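Local coordinates for probable oxidoreductase (PDB 4B7X), which is probably an NADP-dependent oxidoreductase of the medium-chain dehydrogenase/reductase family, at residues P36-I41 with V84-G89; V79-V84 with G93-G98. All coordinates share one frame; numbering follows the deposited sequence.

Interaction 1 of 2, residues P36-I41 with V84-G89; sequences PAEGQI and VSKHPG
The imidazole ring of His-87 meets Gly-39 with its edge: CD2 lies 3.6 Å from Gly-39 O, which sits in the ring plane. Gly-89 CA lies in plane at the ND1 side, and Gly-89 N, slightly outside the plane, donates to His-87 ND1, which helps to hold the ring's rotation. Ala-37 N donates to Gln-40 OE1 (2.8 Å) from above the amide's carbonyl plane. The setting is a type II beta turn, Ala-37 to Gln-40, leading into strand 41-49 and laid against the end of strand 77-85; Gly-39 takes its positive-phi (79°) third position.

Two backbone bonds continue the antiparallel pairing of Ile-41 with Ser-85 into the turn: Lys-86 N to Gln-40 O (2.9 Å), nearly along the C=O axis, and Gly-39 N to Lys-86 O (3.0 Å), more bent. Lys-86 also covers the turn: extended beyond CG, its side chain passes Ala-37 O, with CD at 3.5 Å, and NZ donates to Pro-36 O in the carbonyl plane. Beside it the side chains of Pro-36 and Val-84 cross at about a right angle, Pro-36 CG against Val-84 CG2. With Ser-85 OG anti to the backbone N (chi1 176°), the hydroxyl accepts from His-87 N in an ST turn and also bonds Phe-90 O. Against this same oxygen rests the methyl CG2 of Ile-41, 3.4 Å from Ser-85 OG.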
ATOM      1  N   PRO H  36      -5.070   4.279 -44.806  1.00 51.81           N
ATOM      2  CA  PRO H  36      -5.096   5.249 -43.712  1.00 53.69           C
ATOM      3  C   PRO H  36      -5.722   6.580 -44.109  1.00 52.27           C
ATOM      4  O   PRO H  36      -5.517   7.044 -45.228  1.00 55.31           O
ATOM      5  CB  PRO H  36      -3.612   5.441 -43.372  1.00 52.89           C
ATOM      6  CG  PRO H  36      -2.887   5.060 -44.616  1.00 54.13           C
ATOM      7  CD  PRO H  36      -3.692   3.947 -45.214  1.00 52.00           C
ATOM      8  N   ALA H  37      -6.494   7.157 -43.191  1.00 52.79           N
ATOM      9  CA  ALA H  37      -7.019   8.523 -43.303  1.00 53.37           C
ATOM     10  C   ALA H  37      -6.005   9.541 -42.757  1.00 57.18           C
ATOM     11  O   ALA H  37      -4.927   9.167 -42.278  1.00 58.52           O
ATOM     12  CB  ALA H  37      -8.333   8.634 -42.544  1.00 51.11           C
ATOM     13  N   GLU H  38      -6.349  10.826 -42.821  1.00 58.80           N
ATOM     14  CA  GLU H  38      -5.466  11.865 -42.305  1.00 59.12           C
ATOM     15  C   GLU H  38      -5.205  11.649 -40.819  1.00 57.25           C
ATOM     16  O   GLU H  38      -6.111  11.276 -40.067  1.00 57.21           O
ATOM     17  CB  GLU H  38      -6.043  13.260 -42.555  1.00 61.08           C
ATOM     18  CG  GLU H  38      -5.139  14.410 -42.112  1.00 63.12           C
ATOM     19  CD  GLU H  38      -3.855  14.542 -42.930  1.00 66.59           C
ATOM     20  OE1 GLU H  38      -3.661  13.792 -43.919  1.00 68.70           O
ATOM     21  OE2 GLU H  38      -3.030  15.416 -42.579  1.00 70.33           O
ATOM     22  N   GLY H  39      -3.955  11.863 -40.417  1.00 54.25           N
ATOM     23  CA  GLY H  39      -3.519  11.623 -39.042  1.00 56.02           C
ATOM     24  C   GLY H  39      -3.247  10.161 -38.726  1.00 52.59           C
ATOM     25  O   GLY H  39      -2.986   9.813 -37.572  1.00 54.33           O
ATOM     26  N   GLN H  40      -3.303   9.307 -39.748  1.00 50.72           N
ATOM     27  CA  GLN H  40      -3.148   7.862 -39.565  1.00 49.07           C
ATOM     28  C   GLN H  40      -1.934   7.294 -40.286  1.00 49.52           C
ATOM     29  O   GLN H  40      -1.411   7.913 -41.213  1.00 52.41           O
ATOM     30  CB  GLN H  40      -4.400   7.135 -40.034  1.00 48.59           C
ATOM     31  CG  GLN H  40      -5.637   7.404 -39.196  1.00 47.92           C
ATOM     32  CD  GLN H  40      -6.783   6.493 -39.581  1.00 47.68           C
ATOM     33  OE1 GLN H  40      -6.808   5.944 -40.683  1.00 49.76           O
ATOM     34  NE2 GLN H  40      -7.737   6.329 -38.679  1.00 45.71           N
ATOM     35  N   ILE H  41      -1.485   6.119 -39.844  1.00 51.86           N
ATOM     36  CA  ILE H  41      -0.422   5.363 -40.535  1.00 48.90           C
ATOM     37  C   ILE H  41      -0.841   3.916 -40.794  1.00 47.34           C
ATOM     38  O   ILE H  41      -1.776   3.409 -40.169  1.00 47.66           O
ATOM     39  CB  ILE H  41       0.916   5.368 -39.765  1.00 47.70           C
ATOM     40  CG1 ILE H  41       0.770   4.711 -38.378  1.00 46.67           C
ATOM     41  CG2 ILE H  41       1.484   6.778 -39.675  1.00 50.11           C
ATOM     42  CD1 ILE H  41       2.094   4.355 -37.727  1.00 43.81           C
ATOM     43  N   VAL H  84       2.869   3.190 -45.130  1.00 55.90           N
ATOM     44  CA  VAL H  84       2.512   4.565 -45.494  1.00 59.66           C
ATOM     45  C   VAL H  84       2.166   5.412 -44.265  1.00 61.13           C
ATOM     46  O   VAL H  84       1.696   4.889 -43.247  1.00 61.40           O
ATOM     47  CB  VAL H  84       1.359   4.642 -46.529  1.00 59.93           C
ATOM     48  CG1 VAL H  84       1.845   4.241 -47.914  1.00 62.71           C
ATOM     49  CG2 VAL H  84       0.177   3.785 -46.104  1.00 62.36           C
ATOM     50  N   SER H  85       2.402   6.717 -44.382  1.00 60.06           N
ATOM     51  CA  SER H  85       2.148   7.655 -43.299  1.00 59.22           C
ATOM     52  C   SER H  85       1.456   8.939 -43.753  1.00 56.45           C
ATOM     53  O   SER H  85       1.957   9.644 -44.628  1.00 54.37           O
ATOM     54  CB  SER H  85       3.453   8.018 -42.591  1.00 56.51           C
ATOM     55  OG  SER H  85       3.209   9.005 -41.604  1.00 54.44           O
ATOM     56  N   LYS H  86       0.316   9.227 -43.130  1.00 55.78           N
ATOM     57  CA  LYS H  86      -0.365  10.518 -43.256  1.00 57.90           C
ATOM     58  C   LYS H  86      -0.258  11.303 -41.932  1.00 57.11           C
ATOM     59  O   LYS H  86      -1.195  11.993 -41.512  1.00 56.39           O
ATOM     60  CB  LYS H  86      -1.832  10.313 -43.653  1.00 60.37           C
ATOM     61  CG  LYS H  86      -2.038   9.821 -45.080  1.00 62.88           C
ATOM     62  CD  LYS H  86      -3.520   9.711 -45.416  1.00 63.89           C
ATOM     63  CE  LYS H  86      -3.734   9.354 -46.881  1.00 65.38           C
ATOM     64  NZ  LYS H  86      -5.171   9.383 -47.267  1.00 63.45           N
ATOM     65  N   HIS H  87       0.902  11.190 -41.291  1.00 56.24           N
ATOM     66  CA  HIS H  87       1.143  11.759 -39.964  1.00 55.70           C
ATOM     67  C   HIS H  87       2.561  12.270 -39.893  1.00 54.26           C
ATOM     68  O   HIS H  87       3.501  11.509 -40.132  1.00 49.46           O
ATOM     69  CB  HIS H  87       0.889  10.692 -38.899  1.00 53.02           C
ATOM     70  CG  HIS H  87       1.022  11.182 -37.474  1.00 54.43           C
ATOM     71  ND1 HIS H  87       2.198  11.557 -36.941  1.00 53.11           N
ATOM     72  CD2 HIS H  87       0.071  11.301 -36.455  1.00 54.98           C
ATOM     73  CE1 HIS H  87       2.011  11.918 -35.657  1.00 55.95           C
ATOM     74  NE2 HIS H  87       0.708  11.758 -35.362  1.00 56.00           N
ATOM     75  N   PRO H  88       2.738  13.566 -39.541  1.00 53.91           N
ATOM     76  CA  PRO H  88       4.038  14.259 -39.555  1.00 53.95           C
ATOM     77  C   PRO H  88       5.153  13.558 -38.771  1.00 54.45           C
ATOM     78  O   PRO H  88       6.329  13.764 -39.061  1.00 55.59           O
ATOM     79  CB  PRO H  88       3.721  15.610 -38.905  1.00 54.12           C
ATOM     80  CG  PRO H  88       2.266  15.813 -39.139  1.00 53.38           C
ATOM     81  CD  PRO H  88       1.666  14.442 -39.031  1.00 53.40           C
ATOM     82  N   GLY H  89       4.784  12.737 -37.792  1.00 56.44           N
ATOM     83  CA  GLY H  89       5.760  12.083 -36.923  1.00 57.20           C
ATOM     84  C   GLY H  89       6.430  10.857 -37.523  1.00 60.21           C
ATOM     85  O   GLY H  89       7.477  10.408 -37.033  1.00 59.66           O
TER

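Interaction 2 of 2, residues V79-V84 with G93-G98; sequences VGKVLV and GDYVNG
Antiparallel strand pairing joins Val-79 to Val-82 with Asp-94 to Asn-97, the two arms of the hairpin formed by strands 77-85 and 95-97. Gly-80 and Val-96 are a hydrogen-bonded pair with both N-H...O bonds made, Gly-80 N to Val-96 O at 3.0 Å and Val-96 N to Gly-80 O at 2.9 Å. Val-79 with Asn-97 and Lys-81 with Tyr-95 are the flanking non-hydrogen-bonded pairs. Beyond the ladder the pairing becomes irregular: Val-82 N donates to Asp-94 O in a nearly straight bond (2.7 Å, 176° at the hydrogen), while Val-82 O accepts from Gly-93 N.

On the face carrying Lys-81 and Tyr-95, the aliphatic lysine chain lies over the phenol ring. Its CG stands 4.2 Å from the ring centroid, 22° off the normal, a CH-pi contact offset toward the rim; Lys-81 CE comes to 3.3 Å from Tyr-95 OH. The other face is apolar: Val-82 CG2 meets Val-96 CG1 at 3.7 Å, and both valines also pack on Val-43. The segment axes make 135°, well short of antiparallel, as in the strongly twisted, curled sheet of the GroES-like N-terminal domain in medium-chain dehydrogenases/reductases.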
ATOM      1  N   VAL H  79       5.549  -4.679 -32.785  1.00 41.34           N
ATOM      2  CA  VAL H  79       6.553  -3.974 -33.562  1.00 43.14           C
ATOM      3  C   VAL H  79       6.244  -4.267 -35.027  1.00 45.35           C
ATOM      4  O   VAL H  79       5.866  -5.392 -35.375  1.00 43.66           O
ATOM      5  CB  VAL H  79       7.970  -4.436 -33.175  1.00 47.99           C
ATOM      6  CG1 VAL H  79       8.953  -4.210 -34.308  1.00 50.82           C
ATOM      7  CG2 VAL H  79       8.435  -3.704 -31.924  1.00 51.74           C
ATOM      8  N   GLY H  80       6.371  -3.251 -35.875  1.00 45.74           N
ATOM      9  CA  GLY H  80       6.020  -3.382 -37.288  1.00 46.31           C
ATOM     10  C   GLY H  80       6.725  -2.368 -38.170  1.00 47.72           C
ATOM     11  O   GLY H  80       7.405  -1.471 -37.664  1.00 46.68           O
ATOM     12  N   LYS H  81       6.562  -2.529 -39.484  1.00 47.52           N
ATOM     13  CA  LYS H  81       7.175  -1.667 -40.506  1.00 48.88           C
ATOM     14  C   LYS H  81       6.104  -0.714 -41.038  1.00 45.69           C
ATOM     15  O   LYS H  81       5.009  -1.141 -41.394  1.00 43.69           O
ATOM     16  CB  LYS H  81       7.719  -2.535 -41.652  1.00 51.90           C
ATOM     17  CG  LYS H  81       8.834  -1.940 -42.511  1.00 55.46           C
ATOM     18  CD  LYS H  81       9.341  -3.001 -43.490  1.00 58.37           C
ATOM     19  CE  LYS H  81      10.706  -2.682 -44.091  1.00 62.19           C
ATOM     20  NZ  LYS H  81      10.644  -2.057 -45.447  1.00 60.59           N
ATOM     21  N   VAL H  82       6.402   0.582 -41.061  1.00 46.20           N
ATOM     22  CA  VAL H  82       5.447   1.562 -41.571  1.00 46.98           C
ATOM     23  C   VAL H  82       5.494   1.484 -43.089  1.00 49.33           C
ATOM     24  O   VAL H  82       6.570   1.585 -43.685  1.00 45.14           O
ATOM     25  CB  VAL H  82       5.745   2.994 -41.072  1.00 47.75           C
ATOM     26  CG1 VAL H  82       4.943   4.040 -41.849  1.00 45.96           C
ATOM     27  CG2 VAL H  82       5.440   3.101 -39.585  1.00 47.48           C
ATOM     28  N   LEU H  83       4.330   1.254 -43.694  1.00 51.86           N
ATOM     29  CA  LEU H  83       4.227   1.181 -45.148  1.00 54.24           C
ATOM     30  C   LEU H  83       3.878   2.548 -45.713  1.00 55.77           C
ATOM     31  O   LEU H  83       4.515   3.008 -46.658  1.00 60.49           O
ATOM     32  CB  LEU H  83       3.211   0.118 -45.589  1.00 52.07           C
ATOM     33  CG  LEU H  83       3.485  -1.334 -45.164  1.00 53.97           C
ATOM     34  CD1 LEU H  83       2.570  -2.303 -45.900  1.00 49.87           C
ATOM     35  CD2 LEU H  83       4.940  -1.730 -45.365  1.00 52.26           C
ATOM     36  N   VAL H  84       2.869   3.190 -45.130  1.00 55.90           N
ATOM     37  CA  VAL H  84       2.512   4.565 -45.494  1.00 59.66           C
ATOM     38  C   VAL H  84       2.166   5.412 -44.265  1.00 61.13           C
ATOM     39  O   VAL H  84       1.696   4.889 -43.247  1.00 61.40           O
ATOM     40  CB  VAL H  84       1.359   4.642 -46.529  1.00 59.93           C
ATOM     41  CG1 VAL H  84       1.845   4.241 -47.914  1.00 62.71           C
ATOM     42  CG2 VAL H  84       0.177   3.785 -46.104  1.00 62.36           C
ATOM     43  N   GLY H  93       8.735   3.212 -44.181  1.00 57.35           N
ATOM     44  CA  GLY H  93      10.038   2.579 -43.961  1.00 56.81           C
ATOM     45  C   GLY H  93      10.505   2.550 -42.516  1.00 56.11           C
ATOM     46  O   GLY H  93      11.444   1.822 -42.182  1.00 54.57           O
ATOM     47  N   ASP H  94       9.858   3.344 -41.662  1.00 57.25           N
ATOM     48  CA  ASP H  94      10.140   3.336 -40.225  1.00 55.02           C
ATOM     49  C   ASP H  94       9.674   2.028 -39.598  1.00 52.21           C
ATOM     50  O   ASP H  94       8.719   1.418 -40.071  1.00 51.12           O
ATOM     51  CB  ASP H  94       9.429   4.498 -39.518  1.00 58.40           C
ATOM     52  CG  ASP H  94      10.075   5.848 -39.783  1.00 61.44           C
ATOM     53  OD1 ASP H  94      11.222   5.893 -40.277  1.00 62.39           O
ATOM     54  OD2 ASP H  94       9.425   6.876 -39.488  1.00 61.33           O
ATOM     55  N   TYR H  95      10.372   1.607 -38.547  1.00 51.29           N
ATOM     56  CA  TYR H  95       9.917   0.539 -37.663  1.00 50.50           C
ATOM     57  C   TYR H  95       9.393   1.162 -36.380  1.00 47.41           C
ATOM     58  O   TYR H  95      10.024   2.052 -35.800  1.00 47.35           O
ATOM     59  CB  TYR H  95      11.053  -0.436 -37.343  1.00 54.94           C
ATOM     60  CG  TYR H  95      11.371  -1.409 -38.459  1.00 59.61           C
ATOM     61  CD1 TYR H  95      10.683  -2.619 -38.572  1.00 59.76           C
ATOM     62  CD2 TYR H  95      12.357  -1.121 -39.403  1.00 62.63           C
ATOM     63  CE1 TYR H  95      10.970  -3.513 -39.593  1.00 64.33           C
ATOM     64  CE2 TYR H  95      12.655  -2.013 -40.429  1.00 64.32           C
ATOM     65  CZ  TYR H  95      11.958  -3.205 -40.520  1.00 64.38           C
ATOM     66  OH  TYR H  95      12.245  -4.092 -41.534  1.00 68.80           O
ATOM     67  N   VAL H  96       8.236   0.686 -35.939  1.00 44.48           N
ATOM     68  CA  VAL H  96       7.520   1.313 -34.842  1.00 42.87           C
ATOM     69  C   VAL H  96       7.051   0.307 -33.815  1.00 44.34           C
ATOM     70  O   VAL H  96       6.657  -0.812 -34.152  1.00 43.45           O
ATOM     71  CB  VAL H  96       6.294   2.126 -35.335  1.00 41.52           C
ATOM     72  CG1 VAL H  96       6.742   3.354 -36.110  1.00 42.53           C
ATOM     73  CG2 VAL H  96       5.357   1.269 -36.181  1.00 41.01           C
ATOM     74  N   ASN H  97       7.103   0.734 -32.558  1.00 45.01           N
ATOM     75  CA  ASN H  97       6.478   0.041 -31.459  1.00 42.47           C
ATOM     76  C   ASN H  97       5.154   0.743 -31.179  1.00 43.01           C
ATOM     77  O   ASN H  97       5.112   1.962 -31.048  1.00 45.13           O
ATOM     78  CB  ASN H  97       7.396   0.111 -30.242  1.00 43.19           C
ATOM     79  CG  ASN H  97       6.840  -0.633 -29.051  1.00 43.06           C
ATOM     80  OD1 ASN H  97       5.771  -0.307 -28.549  1.00 45.01           O
ATOM     81  ND2 ASN H  97       7.570  -1.628 -28.586  1.00 42.39           N
ATOM     82  N   GLY H  98       4.068  -0.013 -31.093  1.00 39.99           N
ATOM     83  CA  GLY H  98       2.762   0.601 -30.945  1.00 38.67           C
ATOM     84  C   GLY H  98       1.699  -0.411 -30.623  1.00 38.93           C
ATOM     85  O   GLY H  98       1.976  -1.607 -30.527  1.00 39.74           O
TER

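Interactions 1 and 2 lie about 12 Å apart, centre to centre, in the GroES-like N-terminal domain, and both use strand 77-85, with Val-84 belonging to each. Their segments alternate along the chain: 36-41, then 79-84, which runs into 84-89, and finally 93-98. Strand 77-85 bonds to strand 41-49 along one edge, through Val-79, Lys-81 and Leu-83, and to 93-96 along the other, through Gly-80 and Val-82. At Leu-83 and Val-84, both facing Leu-42, a classic beta bulge interrupts its pairing with strand 41-49. Ile-41 CD1 touches Val-82 CG2 at 4.0 Å. The shared strand thus ties the surface turn to the hairpin, which extends inward to Asn-97, its side chain about 12 Å from bound NADP.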